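Local coordinates for protein endo-b-1,4-glucanase (Nasutitermes takasagoensis, PDB 1KS8) that probably hydrolyses internal beta-1,4-glucosidic linkages in cellulose, lichenin and cereal beta-D-glucans as a family 9 glycoside hydrolase, at residues 53-58 with 412-417; 57-62 with 122-127. All coordinates share one frame; numbering follows the deposited sequence.

In the fold
Both contacts start from one stretch, residues 53-62, a loop that follows helix 5-18 and leads through strand 60-61 into helix 62-78. Contact 2 joins its later half to 122-127, on helix 120-124 and the residues after it; contact 1 joins its earlier half to 412-417, where helix 415-430 starts near the end of the chain. Their centres lie about 10 Å apart, and D57 and F58 belong to both. Within this stretch, D54 N probably hydrogen-bonds V59 O at 2.9 Å, and D54 CB packs on F61 CD2. The loop thus ties sequence-distant parts of the (alpha/alpha)6 fold together beside E412, a predicted active-site residue.

Contact 1: 53-58 with 412-417; sequences FDAGDF and EVATDY
The DAGD motif of family 9 glycoside hydrolases, D54 to D57, lies against the segment that runs from E412, predicted to belong to the active site, into helix 415-430. The two segments run in nearly opposite directions, with A55 beside A414. At one end T415 N donates to D54 O over 2.9 Å in an almost straight bond (N-H...O 174°). T415 OG1 lies 3.1 Å from the same D54 O and 2.7 Å from a water that also donates to D54 OD1. The T415 chi1 of 52° sets its hydroxyl between the backbone N and the carbonyl carbon, facing D54, while CG2 rests on F53 O. The D54 side chain, with CG anti to the backbone N (chi1 -176°), crosses that of T415 at about a right angle; its other oxygen, OD2, bonds Y206 OH. With an alanine in place of T415, the water on D54 OD1 would probably lose its link to the helix, and the D54 carboxylate part of what fixes its rotation. Farther along, A55 CB is wedged 3.1 Å from V413 O and 3.2 Å from E412 OE1, with A414 CB alongside at 3.8 Å. A second water accepts from G56 N and can donate to E412 OE2, bridging the loop to that carboxylate. Within the turn A55 N donates to D57 OD1. Helix 62-78 borders the contact through P64 on D54 and T68 on T415, Y16 of helix 5-18 bonds T415 O, and R361 of helix 361-364 holds G56 O.

Contact 2: 57-62 with 122-127; sequences DFVKFG and ADHAFW
D123 pushes its carboxylate into the bend of the loop at D57, F58 and V59, and this is the close-packed part of the contact. Its OD2 accepts from F58 N on the syn side over 2.8 Å, with an N-H...O angle of 168°. OD1 lies 3.2 Å from F58 CB, and V59 CG2 presses on D123 CB at 3.5 Å. D123 CG stands anti to the backbone N (chi1 -171°), which sends both oxygens from the helix to the loop backbone. Next to it H124 NE2 donates to D57 OD2 over 2.7 Å, meeting the anti side of the carboxylate nearly in the imidazole plane; the two flat groups are turned 45° from each other. Packing is looser toward the partly exposed residues: F58 CE1 meets the edge of the F126 ring at CE2, 4.1 Å away, the closest approach of the two rings. H124 is also partly exposed, and a bound sulfate lies about 3 Å from its side chain. R137 holds F58 O, while K60 pairs with V117 in the small antiparallel sheet. The arrangement pairs a His-carboxylate hydrogen bond with an aspartate of helix 120-124 that accepts a loop N-H, set on the DAGD loop with the side chain of D57 about 6 Å from that of E412 of the predicted active site.

Contact 1: 53-58 with 412-417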
# COMPACT_ATOMS: atom_id res chain seq x y z
N PHE A 53 -9.86 5.24 0.56
CA PHE A 53 -10.59 4.73 -0.59
C PHE A 53 -9.46 3.98 -1.30
O PHE A 53 -8.31 4.43 -1.31
CB PHE A 53 -11.10 5.89 -1.45
CG PHE A 53 -12.25 6.63 -0.83
CD1 PHE A 53 -13.38 5.96 -0.38
CD2 PHE A 53 -12.22 8.02 -0.74
CE1 PHE A 53 -14.47 6.65 0.15
CE2 PHE A 53 -13.31 8.72 -0.21
CZ PHE A 53 -14.43 8.03 0.23
N ASP A 54 -9.78 2.85 -1.92
CA ASP A 54 -8.75 2.04 -2.54
C ASP A 54 -7.97 2.62 -3.71
O ASP A 54 -6.74 2.66 -3.69
CB ASP A 54 -9.33 0.70 -2.97
CG ASP A 54 -8.28 -0.23 -3.54
OD1 ASP A 54 -7.36 -0.62 -2.79
OD2 ASP A 54 -8.36 -0.56 -4.75
N ALA A 55 -8.69 3.06 -4.73
CA ALA A 55 -8.04 3.56 -5.93
C ALA A 55 -8.78 4.76 -6.50
O ALA A 55 -8.85 5.80 -5.86
CB ALA A 55 -7.98 2.43 -6.96
N GLY A 56 -9.30 4.62 -7.72
CA GLY A 56 -10.04 5.72 -8.33
C GLY A 56 -11.51 5.61 -7.97
O GLY A 56 -12.33 6.44 -8.39
N ASP A 57 -11.83 4.59 -7.17
CA ASP A 57 -13.18 4.30 -6.70
C ASP A 57 -13.33 4.70 -5.24
O ASP A 57 -12.45 5.34 -4.67
CB ASP A 57 -13.47 2.80 -6.87
CG ASP A 57 -12.47 1.92 -6.14
OD1 ASP A 57 -11.41 2.42 -5.70
OD2 ASP A 57 -12.73 0.70 -6.01
N PHE A 58 -14.44 4.31 -4.62
CA PHE A 58 -14.68 4.66 -3.23
C PHE A 58 -14.93 3.47 -2.32
O PHE A 58 -15.47 3.61 -1.22
CB PHE A 58 -15.82 5.69 -3.15
CG PHE A 58 -15.53 6.95 -3.92
CD1 PHE A 58 -16.40 7.38 -4.92
CD2 PHE A 58 -14.36 7.67 -3.70
CE1 PHE A 58 -16.10 8.51 -5.69
CE2 PHE A 58 -14.05 8.79 -4.46
CZ PHE A 58 -14.92 9.22 -5.46
N GLU A 412 -4.39 3.65 -14.14
CA GLU A 412 -4.93 3.31 -12.83
C GLU A 412 -3.99 3.90 -11.79
O GLU A 412 -2.78 4.02 -12.02
CB GLU A 412 -4.98 1.78 -12.66
CG GLU A 412 -5.30 1.29 -11.24
CD GLU A 412 -6.73 1.58 -10.82
OE1 GLU A 412 -7.14 1.09 -9.75
OE2 GLU A 412 -7.44 2.31 -11.55
N VAL A 413 -4.55 4.30 -10.66
CA VAL A 413 -3.79 4.82 -9.53
C VAL A 413 -4.41 4.08 -8.35
O VAL A 413 -5.59 3.74 -8.39
CB VAL A 413 -3.93 6.35 -9.36
CG1 VAL A 413 -3.30 7.07 -10.54
CG2 VAL A 413 -5.40 6.74 -9.23
N ALA A 414 -3.63 3.81 -7.32
CA ALA A 414 -4.16 3.08 -6.17
C ALA A 414 -3.29 3.23 -4.94
O ALA A 414 -2.09 3.50 -5.04
CB ALA A 414 -4.30 1.60 -6.52
N THR A 415 -3.90 3.06 -3.77
CA THR A 415 -3.14 3.17 -2.54
C THR A 415 -1.97 2.18 -2.52
O THR A 415 -0.87 2.54 -2.09
CB THR A 415 -4.03 2.94 -1.30
OG1 THR A 415 -4.75 1.71 -1.45
CG2 THR A 415 -5.01 4.08 -1.14
N ASP A 416 -2.18 0.95 -2.99
CA ASP A 416 -1.07 0.01 -2.96
C ASP A 416 0.01 0.32 -3.99
O ASP A 416 1.14 -0.13 -3.85
CB ASP A 416 -1.53 -1.46 -3.06
CG ASP A 416 -2.22 -1.80 -4.37
OD1 ASP A 416 -2.19 -1.01 -5.33
OD2 ASP A 416 -2.80 -2.91 -4.43
N TYR A 417 -0.32 1.13 -4.99
CA TYR A 417 0.67 1.51 -6.01
C TYR A 417 1.73 2.44 -5.42
O TYR A 417 2.90 2.37 -5.78
CB TYR A 417 0.00 2.25 -7.17
CG TYR A 417 -0.66 1.40 -8.23
CD1 TYR A 417 -1.00 0.07 -7.99
CD2 TYR A 417 -0.99 1.95 -9.46
CE1 TYR A 417 -1.67 -0.69 -8.96
CE2 TYR A 417 -1.66 1.21 -10.43
CZ TYR A 417 -2.00 -0.11 -10.17
OH TYR A 417 -2.68 -0.82 -11.13
O HOH W 1 -6.57 0.16 -0.21
O HOH W 2 -8.04 -1.19 -8.10
O HOH W 3 -9.78 2.69 -9.81

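Contact 2: 57-62 with 122-127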
# COMPACT_ATOMS: atom_id res chain seq x y z
N ASP A 57 -11.83 4.59 -7.17
CA ASP A 57 -13.18 4.30 -6.70
C ASP A 57 -13.33 4.70 -5.24
O ASP A 57 -12.45 5.34 -4.67
CB ASP A 57 -13.47 2.80 -6.87
CG ASP A 57 -12.47 1.92 -6.14
OD1 ASP A 57 -11.41 2.42 -5.70
OD2 ASP A 57 -12.73 0.70 -6.01
N PHE A 58 -14.44 4.31 -4.62
CA PHE A 58 -14.68 4.66 -3.23
C PHE A 58 -14.93 3.47 -2.32
O PHE A 58 -15.47 3.61 -1.22
CB PHE A 58 -15.82 5.69 -3.15
CG PHE A 58 -15.53 6.95 -3.92
CD1 PHE A 58 -16.40 7.38 -4.92
CD2 PHE A 58 -14.36 7.67 -3.70
CE1 PHE A 58 -16.10 8.51 -5.69
CE2 PHE A 58 -14.05 8.79 -4.46
CZ PHE A 58 -14.92 9.22 -5.46
N VAL A 59 -14.52 2.30 -2.77
CA VAL A 59 -14.65 1.11 -1.95
C VAL A 59 -13.45 1.08 -1.01
O VAL A 59 -12.35 1.51 -1.38
CB VAL A 59 -14.60 -0.20 -2.79
CG1 VAL A 59 -14.66 -1.41 -1.87
CG2 VAL A 59 -15.75 -0.24 -3.77
N LYS A 60 -13.67 0.60 0.20
CA LYS A 60 -12.60 0.47 1.17
C LYS A 60 -12.29 -1.04 1.20
O LYS A 60 -12.99 -1.82 1.83
CB LYS A 60 -13.04 1.02 2.53
CG LYS A 60 -12.99 2.55 2.55
CD LYS A 60 -14.08 3.21 3.39
CE LYS A 60 -13.97 2.89 4.86
NZ LYS A 60 -14.82 3.84 5.66
N PHE A 61 -11.27 -1.43 0.44
CA PHE A 61 -10.83 -2.83 0.34
C PHE A 61 -9.76 -3.05 1.40
O PHE A 61 -8.63 -2.58 1.27
CB PHE A 61 -10.26 -3.11 -1.06
CG PHE A 61 -11.31 -3.33 -2.12
CD1 PHE A 61 -12.16 -4.43 -2.07
CD2 PHE A 61 -11.43 -2.44 -3.20
CE1 PHE A 61 -13.10 -4.66 -3.08
CE2 PHE A 61 -12.38 -2.67 -4.21
CZ PHE A 61 -13.21 -3.78 -4.14
N GLY A 62 -10.13 -3.79 2.45
CA GLY A 62 -9.22 -4.02 3.56
C GLY A 62 -7.88 -4.69 3.34
O GLY A 62 -6.92 -4.38 4.03
N ALA A 122 -21.97 -1.56 -7.07
CA ALA A 122 -22.71 -0.35 -6.75
C ALA A 122 -21.79 0.87 -6.73
O ALA A 122 -22.15 1.95 -7.19
CB ALA A 122 -23.40 -0.50 -5.40
N ASP A 123 -20.59 0.68 -6.19
CA ASP A 123 -19.63 1.77 -6.11
C ASP A 123 -19.12 2.17 -7.50
O ASP A 123 -19.14 3.35 -7.86
CB ASP A 123 -18.43 1.36 -5.25
CG ASP A 123 -17.51 2.52 -4.96
OD1 ASP A 123 -17.80 3.28 -4.01
OD2 ASP A 123 -16.51 2.68 -5.68
N HIS A 124 -18.67 1.19 -8.27
CA HIS A 124 -18.12 1.47 -9.59
C HIS A 124 -19.11 1.96 -10.64
O HIS A 124 -18.70 2.53 -11.65
CB HIS A 124 -17.36 0.23 -10.08
CG HIS A 124 -16.21 -0.14 -9.20
ND1 HIS A 124 -15.46 -1.28 -9.38
CD2 HIS A 124 -15.67 0.49 -8.12
CE1 HIS A 124 -14.52 -1.35 -8.46
NE2 HIS A 124 -14.62 -0.28 -7.68
N ALA A 125 -20.40 1.75 -10.40
CA ALA A 125 -21.43 2.20 -11.33
C ALA A 125 -21.62 3.71 -11.23
O ALA A 125 -22.29 4.32 -12.07
CB ALA A 125 -22.74 1.49 -11.04
N PHE A 126 -21.03 4.30 -10.20
CA PHE A 126 -21.11 5.73 -9.95
C PHE A 126 -19.80 6.42 -10.31
O PHE A 126 -18.72 5.89 -10.03
CB PHE A 126 -21.40 5.96 -8.46
CG PHE A 126 -21.24 7.38 -8.00
CD1 PHE A 126 -22.23 8.33 -8.26
CD2 PHE A 126 -20.12 7.77 -7.28
CE1 PHE A 126 -22.10 9.64 -7.81
CE2 PHE A 126 -19.98 9.08 -6.82
CZ PHE A 126 -20.97 10.02 -7.09
N TRP A 127 -19.89 7.58 -10.95
CA TRP A 127 -18.71 8.38 -11.25
C TRP A 127 -19.04 9.80 -10.79
O TRP A 127 -19.93 10.44 -11.34
CB TRP A 127 -18.36 8.39 -12.75
CG TRP A 127 -17.02 9.04 -12.99
CD1 TRP A 127 -16.74 10.38 -13.00
CD2 TRP A 127 -15.76 8.37 -13.12
NE1 TRP A 127 -15.38 10.58 -13.11
CE2 TRP A 127 -14.76 9.37 -13.19
CE3 TRP A 127 -15.38 7.02 -13.17
CZ2 TRP A 127 -13.40 9.06 -13.31
CZ3 TRP A 127 -14.03 6.71 -13.29
CH2 TRP A 127 -13.05 7.73 -13.36